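Local coordinates for acyl-[acyl-carrier-protein]--UDP-N-acetylglucosamine O-acyltransferase (Helicobacter pylori, PDB 1J2Z) that catalyses transfer of a (3R)-hydroxyacyl chain from acyl carrier protein to UDP-N-acetylglucosamine, the first step towards lipid IV(A) in lipid A biosynthesis, at residues C26-L34 against L40-T50; F61-Q69 against I88-T98. All coordinates share one frame; numbering follows the deposited sequence.

Interaction 1 (C26-L34 against L40-T50). With TLA (L(+)-tartaric acid), chain E.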
loop_
_atom_site.group_PDB
_atom_site.type_symbol
_atom_site.label_atom_id
_atom_site.label_comp_id
_atom_site.label_asym_id
_atom_site.label_seq_id
_atom_site.Cartn_x
_atom_site.Cartn_y
_atom_site.Cartn_z
ATOM N N CYS A 26 16.859 -14.942 -9.474
ATOM C CA CYS A 26 16.004 -14.194 -10.390
ATOM C C CYS A 26 15.296 -15.209 -11.279
ATOM O O CYS A 26 15.818 -16.298 -11.514
ATOM C CB CYS A 26 16.818 -13.235 -11.263
ATOM S SG CYS A 26 17.295 -11.682 -10.459
ATOM N N VAL A 27 14.101 -14.865 -11.751
ATOM C CA VAL A 27 13.343 -15.742 -12.643
ATOM C C VAL A 27 13.095 -14.942 -13.915
ATOM O O VAL A 27 12.398 -13.925 -13.896
ATOM C CB VAL A 27 11.996 -16.167 -12.027
ATOM C CG1 VAL A 27 11.236 -17.072 -13.003
ATOM C CG2 VAL A 27 12.243 -16.905 -10.719
ATOM N N ILE A 28 13.687 -15.407 -15.013
ATOM C CA ILE A 28 13.592 -14.728 -16.299
ATOM C C ILE A 28 12.962 -15.603 -17.381
ATOM O O ILE A 28 13.535 -16.617 -17.782
ATOM C CB ILE A 28 15.004 -14.263 -16.723
ATOM C CG1 ILE A 28 15.563 -13.344 -15.630
ATOM C CG2 ILE A 28 14.964 -13.565 -18.081
ATOM C CD1 ILE A 28 16.973 -12.864 -15.876
ATOM N N GLY A 29 11.782 -15.186 -17.841
ATOM C CA GLY A 29 11.030 -15.918 -18.853
ATOM C C GLY A 29 11.599 -15.913 -20.264
ATOM O O GLY A 29 12.552 -15.190 -20.567
ATOM N N ASP A 30 10.987 -16.702 -21.142
ATOM C CA ASP A 30 11.479 -16.824 -22.501
ATOM C C ASP A 30 11.225 -15.672 -23.467
ATOM O O ASP A 30 11.653 -15.739 -24.609
ATOM C CB ASP A 30 10.999 -18.142 -23.128
ATOM C CG ASP A 30 9.492 -18.238 -23.239
ATOM O OD1 ASP A 30 8.818 -17.189 -23.263
ATOM O OD2 ASP A 30 8.985 -19.377 -23.323
ATOM N N GLY A 31 10.549 -14.618 -23.021
ATOM C CA GLY A 31 10.303 -13.488 -23.902
ATOM C C GLY A 31 11.005 -12.224 -23.426
ATOM O O GLY A 31 10.754 -11.135 -23.935
ATOM N N VAL A 32 11.903 -12.372 -22.458
ATOM C CA VAL A 32 12.615 -11.232 -21.893
ATOM C C VAL A 32 13.883 -10.838 -22.646
ATOM O O VAL A 32 14.582 -11.682 -23.209
ATOM C CB VAL A 32 13.001 -11.506 -20.405
ATOM C CG1 VAL A 32 13.794 -10.329 -19.838
ATOM C CG2 VAL A 32 11.740 -11.750 -19.570
ATOM N N LYS A 33 14.166 -9.541 -22.643
ATOM C CA LYS A 33 15.359 -9.000 -23.273
ATOM C C LYS A 33 15.960 -7.994 -22.302
ATOM O O LYS A 33 15.260 -7.119 -21.794
ATOM C CB LYS A 33 15.011 -8.300 -24.585
ATOM C CG LYS A 33 14.365 -9.212 -25.612
ATOM C CD LYS A 33 13.915 -8.429 -26.825
ATOM C CE LYS A 33 13.225 -9.343 -27.815
ATOM N NZ LYS A 33 12.155 -10.156 -27.169
ATOM N N LEU A 34 17.250 -8.134 -22.027
ATOM C CA LEU A 34 17.932 -7.223 -21.119
ATOM C C LEU A 34 19.085 -6.576 -21.875
ATOM O O LEU A 34 20.027 -7.253 -22.289
ATOM C CB LEU A 34 18.466 -7.982 -19.900
ATOM C CG LEU A 34 17.458 -8.805 -19.086
ATOM C CD1 LEU A 34 18.182 -9.497 -17.940
ATOM C CD2 LEU A 34 16.356 -7.898 -18.548
ATOM N N LEU A 40 20.018 -6.538 -12.145
ATOM C CA LEU A 40 18.893 -7.110 -11.433
ATOM C C LEU A 40 19.408 -7.590 -10.096
ATOM O O LEU A 40 20.364 -8.361 -10.041
ATOM C CB LEU A 40 18.317 -8.310 -12.189
ATOM C CG LEU A 40 17.831 -8.118 -13.623
ATOM C CD1 LEU A 40 17.224 -9.425 -14.112
ATOM C CD2 LEU A 40 16.808 -6.998 -13.681
ATOM N N HIS A 41 18.790 -7.137 -9.013
ATOM C CA HIS A 41 19.207 -7.603 -7.702
ATOM C C HIS A 41 18.658 -9.009 -7.553
ATOM O O HIS A 41 18.133 -9.576 -8.510
ATOM C CB HIS A 41 18.658 -6.687 -6.612
ATOM C CG HIS A 41 19.273 -5.322 -6.622
ATOM N ND1 HIS A 41 19.880 -4.769 -5.515
ATOM C CD2 HIS A 41 19.399 -4.409 -7.614
ATOM C CE1 HIS A 41 20.355 -3.576 -5.825
ATOM N NE2 HIS A 41 20.076 -3.334 -7.094
ATOM N N ASN A 42 18.782 -9.586 -6.369
ATOM C CA ASN A 42 18.267 -10.930 -6.161
ATOM C C ASN A 42 16.743 -10.948 -6.262
ATOM O O ASN A 42 16.080 -9.945 -6.005
ATOM C CB ASN A 42 18.675 -11.440 -4.777
ATOM C CG ASN A 42 18.002 -10.667 -3.651
ATOM O OD1 ASN A 42 16.965 -11.082 -3.120
ATOM N ND2 ASN A 42 18.581 -9.529 -3.294
ATOM N N ASN A 43 16.204 -12.093 -6.663
ATOM C CA ASN A 43 14.761 -12.293 -6.725
ATOM C C ASN A 43 13.902 -11.348 -7.562
ATOM O O ASN A 43 12.827 -10.929 -7.121
ATOM C CB ASN A 43 14.212 -12.330 -5.297
ATOM C CG ASN A 43 14.683 -13.548 -4.525
ATOM O OD1 ASN A 43 14.200 -14.659 -4.744
ATOM N ND2 ASN A 43 15.635 -13.348 -3.629
ATOM N N VAL A 44 14.367 -10.995 -8.753
ATOM C CA VAL A 44 13.553 -10.162 -9.627
ATOM C C VAL A 44 12.825 -11.132 -10.564
ATOM O O VAL A 44 13.418 -12.103 -11.046
ATOM C CB VAL A 44 14.409 -9.190 -10.477
ATOM C CG1 VAL A 44 13.536 -8.518 -11.535
ATOM C CG2 VAL A 44 15.046 -8.130 -9.582
ATOM N N THR A 45 11.537 -10.896 -10.800
ATOM C CA THR A 45 10.782 -11.758 -11.699
ATOM C C THR A 45 10.440 -11.004 -12.979
ATOM O O THR A 45 9.771 -9.975 -12.939
ATOM C CB THR A 45 9.467 -12.244 -11.065
ATOM O OG1 THR A 45 9.755 -13.073 -9.933
ATOM C CG2 THR A 45 8.650 -13.042 -12.078
ATOM N N LEU A 46 10.907 -11.522 -14.110
ATOM C CA LEU A 46 10.638 -10.909 -15.404
ATOM C C LEU A 46 9.946 -11.945 -16.288
ATOM O O LEU A 46 10.533 -12.972 -16.624
ATOM C CB LEU A 46 11.953 -10.454 -16.047
ATOM C CG LEU A 46 12.823 -9.511 -15.210
ATOM C CD1 LEU A 46 14.099 -9.162 -15.970
ATOM C CD2 LEU A 46 12.041 -8.249 -14.890
ATOM N N GLN A 47 8.696 -11.675 -16.649
ATOM C CA GLN A 47 7.911 -12.578 -17.486
ATOM C C GLN A 47 7.382 -11.843 -18.721
ATOM O O GLN A 47 7.612 -10.648 -18.895
ATOM C CB GLN A 47 6.714 -13.124 -16.694
ATOM C CG GLN A 47 7.051 -13.835 -15.384
ATOM C CD GLN A 47 7.666 -15.211 -15.590
ATOM O OE1 GLN A 47 8.862 -15.344 -15.838
ATOM N NE2 GLN A 47 6.839 -16.244 -15.496
ATOM N N GLY A 48 6.654 -12.564 -19.567
ATOM C CA GLY A 48 6.086 -11.959 -20.760
ATOM C C GLY A 48 7.102 -11.398 -21.739
ATOM O O GLY A 48 8.302 -11.648 -21.626
ATOM N N HIS A 49 6.606 -10.627 -22.703
ATOM C CA HIS A 49 7.438 -10.018 -23.735
ATOM C C HIS A 49 7.900 -8.682 -23.191
ATOM O O HIS A 49 7.336 -7.632 -23.504
ATOM C CB HIS A 49 6.603 -9.845 -25.006
ATOM C CG HIS A 49 5.787 -11.053 -25.337
ATOM N ND1 HIS A 49 6.354 -12.251 -25.715
ATOM C CD2 HIS A 49 4.453 -11.275 -25.270
ATOM C CE1 HIS A 49 5.407 -13.159 -25.863
ATOM N NE2 HIS A 49 4.243 -12.593 -25.598
ATOM N N THR A 50 8.944 -8.747 -22.374
ATOM C CA THR A 50 9.482 -7.582 -21.699
ATOM C C THR A 50 10.897 -7.194 -22.113
ATOM O O THR A 50 11.799 -8.033 -22.164
ATOM C CB THR A 50 9.471 -7.831 -20.181
ATOM O OG1 THR A 50 8.165 -8.281 -19.787
ATOM C CG2 THR A 50 9.825 -6.563 -19.422
HETATM O O1 TLA E . 4.456 -17.032 -19.647
HETATM O O11 TLA E . 5.404 -14.929 -19.281
HETATM C C1 TLA E . 5.415 -16.166 -19.259
HETATM C C2 TLA E . 6.645 -16.950 -18.732
HETATM O O2 TLA E . 7.540 -15.935 -18.368
HETATM C C3 TLA E . 7.201 -17.857 -19.883
HETATM O O3 TLA E . 7.625 -17.068 -21.052
HETATM C C4 TLA E . 8.392 -18.627 -19.337
HETATM O O4 TLA E . 8.029 -19.431 -18.396
HETATM O O41 TLA E . 9.502 -18.519 -19.732
HETATM O O HOH W 1 8.866 -14.161 -20.572
#
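V27 and L46 fix the centre of this contact: the V27 carbonyl O receives the L46 N-H at 2.8 Å, almost straight at 176°. Flanking that bond, V27 N donates to V44 O (2.9 Å) and G29 N to L46 O (2.8 Å), the ladder of two parallel strands one coil apart in a left-handed beta-helix. Past the corner the ladder resumes, with K33 N reaching T50 O at 2.8 Å; the bond from T50 N to G31 O is weak. At the G29-V32 turn a water joins G31 N to G48 O, and a tartrate, probably from the crystallisation liquor, bridges the coils by taking the N-H groups of D30 and G48. Inside, L34 CD2 lies 3.7 Å from L46 CD1, while I28 CD1 meets L40 CD1 tip to tip at 3.9 Å. V32 crosses L46 at about a right angle; its CG2, set anti to the carbonyl carbon while CG1 is anti to the backbone N (chi1 178°), comes 3.8 Å from L46 CB. V27 and T45 point to the other face, where T45 OG1 bonds to N42 of the second subunit. In the sheet, strand 27-28 lies between strands 9-10 and 45-46, while I58 of strand 57-58 packs on L40 and V44.

Interaction 2 (F61-Q69 against I88-T98). With SOG (octyl 1-thio-beta-D-glucopyranoside), chain B; SO4 (sulfate ion), chain C.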
loop_
_atom_site.group_PDB
_atom_site.type_symbol
_atom_site.label_atom_id
_atom_site.label_comp_id
_atom_site.label_asym_id
_atom_site.label_seq_id
_atom_site.Cartn_x
_atom_site.Cartn_y
_atom_site.Cartn_z
ATOM N N PHE A 61 12.416 -8.546 -5.360
ATOM C CA PHE A 61 10.992 -8.828 -5.357
ATOM C C PHE A 61 10.109 -7.970 -6.248
ATOM O O PHE A 61 8.906 -7.855 -6.011
ATOM C CB PHE A 61 10.485 -8.798 -3.915
ATOM C CG PHE A 61 11.264 -9.705 -2.986
ATOM C CD1 PHE A 61 11.642 -9.270 -1.720
ATOM C CD2 PHE A 61 11.624 -10.990 -3.386
ATOM C CE1 PHE A 61 12.369 -10.104 -0.864
ATOM C CE2 PHE A 61 12.351 -11.833 -2.539
ATOM C CZ PHE A 61 12.725 -11.388 -1.279
ATOM N N ALA A 62 10.696 -7.357 -7.271
ATOM C CA ALA A 62 9.894 -6.579 -8.205
ATOM C C ALA A 62 9.344 -7.607 -9.195
ATOM O O ALA A 62 9.992 -8.620 -9.463
ATOM C CB ALA A 62 10.758 -5.564 -8.937
ATOM N N VAL A 63 8.152 -7.363 -9.725
ATOM C CA VAL A 63 7.566 -8.286 -10.686
ATOM C C VAL A 63 7.201 -7.513 -11.940
ATOM O O VAL A 63 6.370 -6.605 -11.896
ATOM C CB VAL A 63 6.300 -8.961 -10.117
ATOM C CG1 VAL A 63 5.661 -9.860 -11.164
ATOM C CG2 VAL A 63 6.668 -9.774 -8.887
ATOM N N LEU A 64 7.825 -7.873 -13.055
ATOM C CA LEU A 64 7.561 -7.183 -14.313
ATOM C C LEU A 64 7.182 -8.150 -15.420
ATOM O O LEU A 64 7.846 -9.164 -15.633
ATOM C CB LEU A 64 8.794 -6.396 -14.762
ATOM C CG LEU A 64 9.514 -5.453 -13.796
ATOM C CD1 LEU A 64 10.547 -4.667 -14.585
ATOM C CD2 LEU A 64 8.537 -4.508 -13.122
ATOM N N GLY A 65 6.099 -7.844 -16.117
ATOM C CA GLY A 65 5.708 -8.693 -17.219
ATOM C C GLY A 65 4.620 -9.717 -17.003
ATOM O O GLY A 65 4.221 -10.353 -17.968
ATOM N N THR A 66 4.150 -9.912 -15.772
ATOM C CA THR A 66 3.078 -10.878 -15.564
ATOM C C THR A 66 1.836 -10.284 -16.217
ATOM O O THR A 66 1.764 -9.075 -16.434
ATOM C CB THR A 66 2.795 -11.148 -14.062
ATOM O OG1 THR A 66 2.578 -9.909 -13.379
ATOM C CG2 THR A 66 3.959 -11.894 -13.426
ATOM N N GLN A 67 0.860 -11.129 -16.524
ATOM C CA GLN A 67 -0.358 -10.677 -17.190
ATOM C C GLN A 67 -1.147 -9.602 -16.455
ATOM O O GLN A 67 -1.174 -9.558 -15.223
ATOM C CB GLN A 67 -1.269 -11.875 -17.478
ATOM C CG GLN A 67 -1.540 -12.761 -16.280
ATOM C CD GLN A 67 -2.293 -14.027 -16.653
ATOM O OE1 GLN A 67 -3.480 -13.987 -16.979
ATOM N NE2 GLN A 67 -1.601 -15.158 -16.616
ATOM N N PRO A 68 -1.795 -8.702 -17.210
ATOM C CA PRO A 68 -2.576 -7.649 -16.558
ATOM C C PRO A 68 -3.658 -8.243 -15.660
ATOM O O PRO A 68 -4.092 -9.380 -15.860
ATOM C CB PRO A 68 -3.144 -6.848 -17.736
ATOM C CG PRO A 68 -3.085 -7.800 -18.892
ATOM C CD PRO A 68 -1.796 -8.535 -18.671
ATOM N N GLN A 69 -4.072 -7.475 -14.658
ATOM C CA GLN A 69 -5.097 -7.927 -13.727
ATOM C C GLN A 69 -6.472 -7.816 -14.372
ATOM O O GLN A 69 -7.392 -8.557 -14.029
ATOM C CB GLN A 69 -5.031 -7.096 -12.443
ATOM C CG GLN A 69 -3.665 -7.171 -11.773
ATOM C CD GLN A 69 -3.630 -6.498 -10.417
ATOM O OE1 GLN A 69 -3.764 -5.278 -10.306
ATOM N NE2 GLN A 69 -3.447 -7.293 -9.377
ATOM N N ILE A 88 14.015 0.912 -10.476
ATOM C CA ILE A 88 12.737 0.317 -10.113
ATOM C C ILE A 88 12.935 -0.406 -8.794
ATOM O O ILE A 88 13.644 -1.410 -8.721
ATOM C CB ILE A 88 12.249 -0.650 -11.215
ATOM C CG1 ILE A 88 12.028 0.139 -12.513
ATOM C CG2 ILE A 88 10.962 -1.342 -10.777
ATOM C CD1 ILE A 88 11.627 -0.707 -13.709
ATOM N N ARG A 89 12.300 0.118 -7.750
ATOM C CA ARG A 89 12.453 -0.431 -6.412
ATOM C C ARG A 89 11.658 -1.682 -6.061
ATOM O O ARG A 89 10.882 -2.205 -6.862
ATOM C CB ARG A 89 12.179 0.671 -5.383
ATOM C CG ARG A 89 13.140 1.854 -5.499
ATOM C CD ARG A 89 14.608 1.415 -5.373
ATOM N NE ARG A 89 14.885 0.702 -4.125
ATOM C CZ ARG A 89 15.821 1.055 -3.244
ATOM N NH1 ARG A 89 16.576 2.121 -3.461
ATOM N NH2 ARG A 89 16.023 0.326 -2.152
ATOM N N GLU A 90 11.881 -2.146 -4.835
ATOM C CA GLU A 90 11.259 -3.347 -4.288
ATOM C C GLU A 90 9.732 -3.414 -4.340
ATOM O O GLU A 90 9.041 -2.432 -4.077
ATOM C CB GLU A 90 11.692 -3.529 -2.830
ATOM C CG GLU A 90 13.188 -3.707 -2.608
ATOM C CD GLU A 90 13.964 -2.399 -2.564
ATOM O OE1 GLU A 90 15.133 -2.442 -2.138
ATOM O OE2 GLU A 90 13.427 -1.335 -2.949
ATOM N N PHE A 91 9.221 -4.595 -4.671
ATOM C CA PHE A 91 7.783 -4.859 -4.721
ATOM C C PHE A 91 6.976 -4.150 -5.800
ATOM O O PHE A 91 5.744 -4.104 -5.720
ATOM C CB PHE A 91 7.158 -4.568 -3.354
ATOM C CG PHE A 91 7.937 -5.143 -2.204
ATOM C CD1 PHE A 91 8.485 -4.311 -1.232
ATOM C CD2 PHE A 91 8.140 -6.514 -2.106
ATOM C CE1 PHE A 91 9.227 -4.839 -0.176
ATOM C CE2 PHE A 91 8.879 -7.054 -1.054
ATOM C CZ PHE A 91 9.424 -6.213 -0.086
ATOM N N CYS A 92 7.643 -3.580 -6.796
ATOM C CA CYS A 92 6.904 -2.936 -7.879
ATOM C C CYS A 92 6.275 -4.030 -8.726
ATOM O O CYS A 92 6.797 -5.140 -8.804
ATOM C CB CYS A 92 7.823 -2.090 -8.758
ATOM S SG CYS A 92 8.228 -0.499 -8.051
ATOM N N MET A 93 5.147 -3.720 -9.354
ATOM C CA MET A 93 4.462 -4.697 -10.190
ATOM C C MET A 93 4.019 -3.952 -11.438
ATOM O O MET A 93 3.242 -3.004 -11.357
ATOM C CB MET A 93 3.261 -5.269 -9.439
ATOM C CG MET A 93 2.768 -6.618 -9.951
ATOM S SD MET A 93 1.611 -6.472 -11.300
ATOM C CE MET A 93 0.045 -6.379 -10.408
ATOM N N ILE A 94 4.533 -4.377 -12.587
ATOM C CA ILE A 94 4.229 -3.723 -13.852
ATOM C C ILE A 94 3.762 -4.736 -14.889
ATOM O O ILE A 94 4.449 -5.718 -15.163
ATOM C CB ILE A 94 5.474 -2.991 -14.387
ATOM C CG1 ILE A 94 5.983 -2.002 -13.333
ATOM C CG2 ILE A 94 5.138 -2.250 -15.675
ATOM C CD1 ILE A 94 7.250 -1.280 -13.731
ATOM N N ASN A 95 2.592 -4.486 -15.467
ATOM C CA ASN A 95 2.027 -5.383 -16.466
ATOM C C ASN A 95 2.138 -4.830 -17.877
ATOM O O ASN A 95 2.263 -3.619 -18.071
ATOM C CB ASN A 95 0.548 -5.632 -16.159
ATOM C CG ASN A 95 0.330 -6.168 -14.763
ATOM O OD1 ASN A 95 0.894 -7.195 -14.386
ATOM N ND2 ASN A 95 -0.490 -5.474 -13.986
ATOM N N PRO A 96 2.111 -5.720 -18.882
ATOM C CA PRO A 96 2.194 -5.322 -20.289
ATOM C C PRO A 96 0.806 -4.864 -20.733
ATOM O O PRO A 96 -0.152 -4.941 -19.954
ATOM C CB PRO A 96 2.657 -6.602 -20.987
ATOM C CG PRO A 96 2.063 -7.679 -20.135
ATOM C CD PRO A 96 2.308 -7.174 -18.737
ATOM N N GLY A 97 0.695 -4.392 -21.971
ATOM C CA GLY A 97 -0.581 -3.896 -22.462
ATOM C C GLY A 97 -1.608 -4.943 -22.841
ATOM O O GLY A 97 -1.451 -6.113 -22.514
ATOM N N THR A 98 -2.670 -4.502 -23.516
ATOM C CA THR A 98 -3.749 -5.381 -23.966
ATOM C C THR A 98 -4.144 -5.026 -25.399
ATOM O O THR A 98 -3.796 -3.957 -25.913
ATOM C CB THR A 98 -5.023 -5.238 -23.097
ATOM O OG1 THR A 98 -5.496 -3.890 -23.167
ATOM C CG2 THR A 98 -4.740 -5.602 -21.648
HETATM C C1 SOG B . -7.864 -1.437 -13.496
HETATM C C2 SOG B . -7.225 -2.383 -14.543
HETATM C C3 SOG B . -6.364 -3.432 -13.825
HETATM C C4 SOG B . -5.278 -2.695 -13.035
HETATM C C5 SOG B . -5.953 -1.755 -12.003
HETATM C C6 SOG B . -4.908 -0.983 -11.210
HETATM C "C1'" SOG B . -9.820 -0.048 -13.405
HETATM C "C2'" SOG B . -9.729 1.444 -13.150
HETATM C "C3'" SOG B . -11.108 2.074 -13.085
HETATM C "C4'" SOG B . -11.025 3.572 -12.833
HETATM C "C5'" SOG B . -12.412 4.197 -12.771
HETATM C "C6'" SOG B . -12.331 5.659 -12.383
HETATM C "C7'" SOG B . -13.701 6.293 -12.316
HETATM C "C8'" SOG B . -13.588 7.747 -11.926
HETATM S S1 SOG B . -8.658 -0.434 -14.149
HETATM O O2 SOG B . -8.240 -3.027 -15.303
HETATM O O3 SOG B . -5.767 -4.295 -14.772
HETATM O O4 SOG B . -4.450 -3.631 -12.366
HETATM O O5 SOG B . -6.811 -0.812 -12.707
HETATM O O6 SOG B . -4.456 -1.762 -10.119
HETATM S S SO4 C . 2.059 -14.901 -16.675
HETATM O O1 SO4 C . 3.437 -15.075 -16.217
HETATM O O2 SO4 C . 2.046 -14.722 -18.118
HETATM O O3 SO4 C . 1.259 -16.068 -16.332
HETATM O O4 SO4 C . 1.455 -13.730 -16.041
#
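F61 and F91, both at corners with a left-handed backbone conformation, run alongside each other in the same direction, their ring planes 18° from parallel but offset so that little of one ring lies over the other. The touch runs from F61 CD1 to F91 CE2 at 3.6 Å, and F61 CB also rests by the F91 ring. F61 meets F61 of each of the other two subunits edge-to-face, so this corner belongs to the core of the trimer.

Beyond it the strands pair in parallel: V63 N donates to C92 O (2.8 Å), I94 N to V63 O (3.0 Å) and G65 N to I94 O (2.9 Å). On the inner face of the beta-helix L64 runs alongside I94, with CD2 3.5 Å from I94 CD1, and its other branch, CD1, faces the tip of I88. On the V63 face, M93 starts with CG anti to its backbone N (chi1 -159°), then bends at chi2 and chi3, which brings CE to 3.7 Å from Q69 CD. Farther along, P68 CG meets T98 CG2 at 3.9 Å.

Q69, a substrate-binding residue, is gripped at OE1 by N133 ND2 of the second subunit, and the same OE1 lies 2.7 Å from O4 of the bound octyl thioglucoside. T66 OG1 bonds to E90 of that subunit; in this chain R89 grips E90 side-on through NE and NH2. The chemistry therefore divides: the aliphatic chains of L64, I88 and I94 pack inside the coil, while the polar ends of T66 and Q69 meet the neighbouring subunit, consistent with a sugar-binding pocket built between chains.

From the N terminus, interaction 1 comes first: residues 40-50 return beside 26-34 after only five intervening residues, closing one turn of the beta-helix. Interaction 2 closes a longer loop of eighteen residues, including strand 79-82, between 61-69 and 88-98. The two are in series, neither nested nor crossed. They meet where strands 45-46 and 63-64 run side by side in the same parallel sheet: T45 O faces L64 N at 2.9 Å and Q47 N faces L64 O at 2.8 Å, both probable hydrogen bonds, while L46 CD2 packs on L64 CB. Strands 27-28, 45-46, 63-64 and 93-94 thus become consecutive rungs, and both contacts reach the second subunit of the trimer.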